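PDB 6GNF: glycogen synthase from Cyanobacterium sp. CLg1, which belongs to the starch and bacterial glycogen synthases, two-domain glycosyltransferases, and holds ADP and a glycan in the cleft between its domains. Local coordinates for residues D171-E183 against L255-Q267. Numbering follows the deposited sequence.
Sequences DWHTSLLPLYLKE and LNWLKAGFLNCDQ. With GLC (alpha-D-glucopyranose), chain D; AC1 (4,6-dideoxy-4-{[(1S,4R,5S,6S)-4,5,6-trihydroxy-3-(hydroxymethyl)cyclohex-2-en-1-yl]amino}-alpha-D-glucopyranose), chain B.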
loop_
_atom_site.group_PDB
_atom_site.type_symbol
_atom_site.label_atom_id
_atom_site.label_comp_id
_atom_site.label_asym_id
_atom_site.label_seq_id
_atom_site.Cartn_x
_atom_site.Cartn_y
_atom_site.Cartn_z
ATOM N N ASP A 171 5.677 7.352 -1.767
ATOM C CA ASP A 171 4.494 7.808 -2.486
ATOM C C ASP A 171 4.394 9.329 -2.658
ATOM O O ASP A 171 5.309 10.085 -2.278
ATOM C CB ASP A 171 3.216 7.238 -1.852
ATOM C CG ASP A 171 2.661 6.020 -2.616
ATOM O OD1 ASP A 171 3.035 5.729 -3.771
ATOM O OD2 ASP A 171 1.839 5.334 -1.994
ATOM N N TRP A 172 3.313 9.766 -3.303
ATOM C CA TRP A 172 3.190 11.156 -3.712
ATOM C C TRP A 172 3.202 12.144 -2.545
ATOM O O TRP A 172 3.632 13.280 -2.716
ATOM C CB TRP A 172 1.945 11.364 -4.575
ATOM C CG TRP A 172 0.659 11.265 -3.835
ATOM C CD1 TRP A 172 -0.117 10.152 -3.690
ATOM C CD2 TRP A 172 -0.018 12.319 -3.143
ATOM N NE1 TRP A 172 -1.234 10.445 -2.940
ATOM C CE2 TRP A 172 -1.197 11.771 -2.596
ATOM C CE3 TRP A 172 0.256 13.670 -2.929
ATOM C CZ2 TRP A 172 -2.100 12.533 -1.860
ATOM C CZ3 TRP A 172 -0.639 14.421 -2.190
ATOM C CH2 TRP A 172 -1.804 13.851 -1.665
ATOM N N HIS A 173 2.744 11.712 -1.371
ATOM C CA HIS A 173 2.594 12.613 -0.213
ATOM C C HIS A 173 3.901 13.277 0.190
ATOM O O HIS A 173 3.904 14.393 0.716
ATOM C CB HIS A 173 2.057 11.874 1.016
ATOM C CG HIS A 173 0.920 10.948 0.724
ATOM N ND1 HIS A 173 1.103 9.600 0.493
ATOM C CD2 HIS A 173 -0.413 11.176 0.631
ATOM C CE1 HIS A 173 -0.070 9.041 0.257
ATOM N NE2 HIS A 173 -1.005 9.974 0.332
ATOM N N THR A 174 4.998 12.551 0.001
ATOM C CA THR A 174 6.317 13.004 0.402
ATOM C C THR A 174 7.208 13.329 -0.799
ATOM O O THR A 174 8.427 13.488 -0.653
ATOM C CB THR A 174 7.015 11.915 1.231
ATOM O OG1 THR A 174 7.210 10.752 0.409
ATOM C CG2 THR A 174 6.181 11.573 2.455
ATOM N N SER A 175 6.618 13.440 -1.987
ATOM C CA SER A 175 7.411 13.550 -3.209
ATOM C C SER A 175 8.018 14.936 -3.446
ATOM O O SER A 175 8.799 15.084 -4.369
ATOM C CB SER A 175 6.601 13.097 -4.431
ATOM O OG SER A 175 5.471 13.918 -4.622
ATOM N N LEU A 176 7.650 15.935 -2.643
ATOM C CA LEU A 176 8.299 17.253 -2.707
ATOM C C LEU A 176 9.570 17.343 -1.849
ATOM O O LEU A 176 10.333 18.296 -1.953
ATOM C CB LEU A 176 7.346 18.363 -2.272
ATOM C CG LEU A 176 6.062 18.568 -3.067
ATOM C CD1 LEU A 176 5.230 19.632 -2.367
ATOM C CD2 LEU A 176 6.331 18.969 -4.500
ATOM N N LEU A 177 9.813 16.359 -0.998
ATOM C CA LEU A 177 10.987 16.397 -0.118
ATOM C C LEU A 177 12.322 16.627 -0.860
ATOM O O LEU A 177 13.184 17.361 -0.374
ATOM C CB LEU A 177 11.055 15.132 0.743
ATOM C CG LEU A 177 12.212 15.053 1.743
ATOM C CD1 LEU A 177 11.782 14.321 3.008
ATOM C CD2 LEU A 177 13.434 14.380 1.125
ATOM N N PRO A 178 12.513 15.985 -2.024
ATOM C CA PRO A 178 13.743 16.238 -2.779
ATOM C C PRO A 178 13.894 17.687 -3.239
ATOM O O PRO A 178 15.014 18.194 -3.300
ATOM C CB PRO A 178 13.620 15.306 -3.983
ATOM C CG PRO A 178 12.719 14.215 -3.527
ATOM C CD PRO A 178 11.732 14.883 -2.615
ATOM N N LEU A 179 12.780 18.356 -3.517
ATOM C CA LEU A 179 12.825 19.755 -3.922
ATOM C C LEU A 179 13.206 20.628 -2.735
ATOM O O LEU A 179 14.050 21.520 -2.863
ATOM C CB LEU A 179 11.493 20.219 -4.519
ATOM C CG LEU A 179 11.193 19.728 -5.940
ATOM C CD1 LEU A 179 10.909 18.239 -5.977
ATOM C CD2 LEU A 179 10.022 20.487 -6.537
ATOM N N TYR A 180 12.580 20.391 -1.585
ATOM C CA TYR A 180 12.903 21.146 -0.378
ATOM C C TYR A 180 14.339 20.889 0.081
ATOM O O TYR A 180 15.019 21.816 0.526
ATOM C CB TYR A 180 11.935 20.824 0.757
ATOM C CG TYR A 180 10.534 21.332 0.528
ATOM C CD1 TYR A 180 10.290 22.681 0.317
ATOM C CD2 TYR A 180 9.447 20.469 0.538
ATOM C CE1 TYR A 180 9.002 23.157 0.110
ATOM C CE2 TYR A 180 8.155 20.934 0.332
ATOM C CZ TYR A 180 7.935 22.274 0.115
ATOM O OH TYR A 180 6.653 22.737 -0.089
ATOM N N LEU A 181 14.798 19.646 -0.046
ATOM C CA LEU A 181 16.185 19.299 0.272
ATOM C C LEU A 181 17.153 20.188 -0.499
ATOM O O LEU A 181 18.115 20.717 0.060
ATOM C CB LEU A 181 16.470 17.834 -0.074
ATOM C CG LEU A 181 17.911 17.365 0.105
ATOM C CD1 LEU A 181 18.360 17.540 1.548
ATOM C CD2 LEU A 181 18.073 15.923 -0.327
ATOM N N LYS A 182 16.924 20.310 -1.799
ATOM C CA LYS A 182 17.764 21.161 -2.643
ATOM C C LYS A 182 17.640 22.629 -2.302
ATOM O O LYS A 182 18.644 23.333 -2.192
ATOM C CB LYS A 182 17.409 20.978 -4.108
ATOM C CG LYS A 182 17.863 19.642 -4.622
ATOM C CD LYS A 182 17.451 19.421 -6.056
ATOM C CE LYS A 182 17.954 18.065 -6.500
ATOM N NZ LYS A 182 17.530 17.803 -7.886
ATOM N N GLU A 183 16.405 23.103 -2.188
ATOM C CA GLU A 183 16.166 24.533 -2.077
ATOM C C GLU A 183 16.501 25.092 -0.704
ATOM O O GLU A 183 17.179 26.103 -0.619
ATOM C CB GLU A 183 14.721 24.865 -2.451
ATOM C CG GLU A 183 14.424 26.354 -2.554
ATOM C CD GLU A 183 15.310 27.087 -3.556
ATOM O OE1 GLU A 183 15.841 26.459 -4.509
ATOM O OE2 GLU A 183 15.467 28.311 -3.404
ATOM N N LEU A 255 -0.488 20.937 -11.621
ATOM C CA LEU A 255 0.720 20.448 -10.966
ATOM C C LEU A 255 0.649 18.944 -10.749
ATOM O O LEU A 255 -0.431 18.377 -10.645
ATOM C CB LEU A 255 0.904 21.121 -9.608
ATOM C CG LEU A 255 0.768 22.642 -9.576
ATOM C CD1 LEU A 255 0.977 23.146 -8.161
ATOM C CD2 LEU A 255 1.745 23.319 -10.529
ATOM N N ASN A 256 1.818 18.318 -10.645
ATOM C CA ASN A 256 1.948 16.888 -10.403
ATOM C C ASN A 256 3.178 16.664 -9.537
ATOM O O ASN A 256 4.304 16.696 -10.030
ATOM C CB ASN A 256 2.081 16.138 -11.732
ATOM C CG ASN A 256 2.037 14.629 -11.572
ATOM O OD1 ASN A 256 2.723 14.054 -10.726
ATOM N ND2 ASN A 256 1.232 13.974 -12.390
ATOM N N TRP A 257 2.956 16.412 -8.247
ATOM C CA TRP A 257 4.037 16.296 -7.275
ATOM C C TRP A 257 4.944 15.111 -7.563
ATOM O O TRP A 257 6.166 15.214 -7.461
ATOM C CB TRP A 257 3.475 16.121 -5.866
ATOM C CG TRP A 257 2.878 17.329 -5.228
ATOM C CD1 TRP A 257 2.509 18.491 -5.829
ATOM C CD2 TRP A 257 2.556 17.470 -3.844
ATOM N NE1 TRP A 257 1.991 19.363 -4.892
ATOM C CE2 TRP A 257 2.002 18.748 -3.668
ATOM C CE3 TRP A 257 2.681 16.631 -2.733
ATOM C CZ2 TRP A 257 1.582 19.213 -2.426
ATOM C CZ3 TRP A 257 2.255 17.096 -1.494
ATOM C CH2 TRP A 257 1.720 18.378 -1.352
ATOM N N LEU A 258 4.348 13.973 -7.909
ATOM C CA LEU A 258 5.114 12.751 -8.103
ATOM C C LEU A 258 6.072 12.894 -9.272
ATOM O O LEU A 258 7.172 12.361 -9.237
ATOM C CB LEU A 258 4.192 11.561 -8.352
ATOM C CG LEU A 258 4.883 10.200 -8.430
ATOM C CD1 LEU A 258 5.617 9.898 -7.140
ATOM C CD2 LEU A 258 3.852 9.124 -8.707
ATOM N N LYS A 259 5.613 13.563 -10.326
ATOM C CA LYS A 259 6.466 13.890 -11.466
ATOM C C LYS A 259 7.694 14.667 -11.008
ATOM O O LYS A 259 8.811 14.289 -11.332
ATOM C CB LYS A 259 5.692 14.705 -12.494
ATOM C CG LYS A 259 6.529 15.211 -13.663
ATOM C CD LYS A 259 5.638 15.730 -14.779
ATOM C CE LYS A 259 6.424 16.462 -15.857
ATOM N NZ LYS A 259 6.968 17.764 -15.384
ATOM N N ALA A 260 7.473 15.736 -10.244
ATOM C CA ALA A 260 8.570 16.543 -9.716
ATOM C C ALA A 260 9.503 15.712 -8.842
ATOM O O ALA A 260 10.717 15.892 -8.876
ATOM C CB ALA A 260 8.032 17.733 -8.930
ATOM N N GLY A 261 8.930 14.810 -8.049
ATOM C CA GLY A 261 9.708 13.908 -7.211
ATOM C C GLY A 261 10.592 12.982 -8.024
ATOM O O GLY A 261 11.768 12.764 -7.693
ATOM N N PHE A 262 10.035 12.407 -9.085
ATOM C CA PHE A 262 10.832 11.573 -9.989
ATOM C C PHE A 262 11.986 12.351 -10.593
ATOM O O PHE A 262 13.095 11.833 -10.707
ATOM C CB PHE A 262 9.990 10.998 -11.136
ATOM C CG PHE A 262 9.184 9.785 -10.767
ATOM C CD1 PHE A 262 9.594 8.909 -9.763
ATOM C CD2 PHE A 262 8.017 9.504 -11.446
ATOM C CE1 PHE A 262 8.839 7.790 -9.442
ATOM C CE2 PHE A 262 7.264 8.386 -11.140
ATOM C CZ PHE A 262 7.675 7.527 -10.136
ATOM N N LEU A 263 11.719 13.590 -10.990
ATOM C CA LEU A 263 12.718 14.395 -11.682
ATOM C C LEU A 263 13.799 14.941 -10.757
ATOM O O LEU A 263 14.830 15.398 -11.230
ATOM C CB LEU A 263 12.050 15.555 -12.433
ATOM C CG LEU A 263 11.174 15.152 -13.624
ATOM C CD1 LEU A 263 10.400 16.348 -14.161
ATOM C CD2 LEU A 263 12.008 14.520 -14.726
ATOM N N ASN A 264 13.576 14.914 -9.446
ATOM C CA ASN A 264 14.522 15.508 -8.513
ATOM C C ASN A 264 15.205 14.529 -7.570
ATOM O O ASN A 264 16.176 14.908 -6.915
ATOM C CB ASN A 264 13.838 16.626 -7.716
ATOM C CG ASN A 264 13.719 17.911 -8.513
ATOM O OD1 ASN A 264 14.636 18.722 -8.531
ATOM N ND2 ASN A 264 12.593 18.096 -9.190
ATOM N N CYS A 265 14.747 13.282 -7.526
ATOM C CA CYS A 265 15.357 12.309 -6.627
ATOM C C CYS A 265 16.660 11.803 -7.222
ATOM O O CYS A 265 16.934 12.007 -8.403
ATOM C CB CYS A 265 14.411 11.133 -6.354
ATOM S SG CYS A 265 14.118 10.067 -7.789
ATOM N N ASP A 266 17.449 11.124 -6.405
ATOM C CA ASP A 266 18.671 10.484 -6.881
ATOM C C ASP A 266 18.377 9.120 -7.485
ATOM O O ASP A 266 19.096 8.664 -8.362
ATOM C CB ASP A 266 19.679 10.351 -5.739
ATOM C CG ASP A 266 20.160 11.692 -5.257
ATOM O OD1 ASP A 266 20.627 12.459 -6.126
ATOM O OD2 ASP A 266 20.025 12.001 -4.061
ATOM N N GLN A 267 17.323 8.459 -7.018
ATOM C CA GLN A 267 16.910 7.199 -7.619
ATOM C C GLN A 267 15.455 6.883 -7.331
ATOM O O GLN A 267 14.962 7.138 -6.225
ATOM C CB GLN A 267 17.787 6.046 -7.135
ATOM C CG GLN A 267 17.527 4.755 -7.893
ATOM C CD GLN A 267 18.694 3.799 -7.874
ATOM O OE1 GLN A 267 19.765 4.105 -7.336
ATOM N NE2 GLN A 267 18.502 2.648 -8.489
HETATM C C1 GLC D . -6.013 8.361 -0.889
HETATM C C2 GLC D . -4.519 8.721 -0.868
HETATM C C3 GLC D . -3.698 7.528 -1.349
HETATM C C4 GLC D . -4.018 6.301 -0.500
HETATM C C5 GLC D . -5.519 6.004 -0.615
HETATM C C6 GLC D . -5.968 4.740 0.132
HETATM O O2 GLC D . -4.246 9.841 -1.718
HETATM O O3 GLC D . -2.299 7.807 -1.309
HETATM O O4 GLC D . -3.215 5.216 -0.979
HETATM O O5 GLC D . -6.250 7.150 -0.148
HETATM O O6 GLC D . -5.739 4.835 1.547
HETATM C C1 AC1 B . -2.391 4.607 0.015
HETATM O O2 AC1 B . -0.499 5.637 -1.122
HETATM C C2 AC1 B . -0.982 4.407 -0.545
HETATM C C4A AC1 B . 1.165 -2.305 -2.628
HETATM C C3 AC1 B . -0.934 3.273 -1.571
HETATM O O3 AC1 B . 0.443 3.050 -1.887
HETATM C C4 AC1 B . -1.600 1.986 -1.035
HETATM N N4A AC1 B . -1.584 0.840 -1.974
HETATM C C5 AC1 B . -3.030 2.364 -0.619
HETATM O O5 AC1 B . -2.981 3.360 0.410
HETATM C C6 AC1 B . -3.829 1.189 -0.078
HETATM C C1B AC1 B . -0.388 0.245 -2.577
HETATM C C2B AC1 B . -0.666 -0.898 -3.598
HETATM O O2B AC1 B . -2.046 -1.071 -3.903
HETATM C C3B AC1 B . -0.223 -2.286 -3.195
HETATM O O3B AC1 B . -0.220 -3.127 -4.348
HETATM O O4 AC1 B . 1.368 -3.622 -2.104
HETATM C C5B AC1 B . 1.315 -1.269 -1.544
HETATM C C7B AC1 B . 0.588 -0.165 -1.501
HETATM C C6B AC1 B . 2.366 -1.481 -0.501
HETATM O O6B AC1 B . 3.617 -1.573 -1.186
#
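W257 turns CG away from its own carbonyl carbon (chi1 -74°), which lays the indole against 171-183, where L176, its CG likewise anti to the carbonyl carbon and its second torsion extended, brings CD1 down on it. That methyl stands 3.5 Å from the centroid of the W257 six-membered ring and 9° off its normal, a CH-pi contact over the face. The edge of the same indole meets backbone oxygen: W257 CE3 lies 3.5 Å from W172 O, nearly in the ring plane. The two tryptophans make an oblique aromatic contact, CE3 meeting CE3, with their planes inclined at 59°. S175 OG bonds to W172 O at 2.7 Å, and S175 N reaches that oxygen from the same face; this double grip probably steadies the short 3-10 segment 172-173 that carries W172. Next to it the backbones close in: S175 O comes to 3.2 Å from G261 CA, an approach that the lack of a side chain on G261 permits. Farther along, the extended chain of K182 donates from NZ to N264 OD1 (3.1 Å) and more weakly to N264 O. N264 ND2 binds A260 O, one turn back, in a nearly straight bond, and also D226; both amide atoms are thus engaged. At the other end D171 OD2 accepts from O2 and O3 of AC1, and W172 NE1 donates to GLC O3, so the residues packed against W257 here adjoin or belong to the glycan pocket. In the Rossmann-like N-terminal domain, 171-183 leads from strand 166-170 into helix 177-186; the axes of 177-183 and 257-264 come within 8.9 Å. L227 of helix 224-227 touches L176, W257 and A260, and M198 of strand 195-200 meets S175.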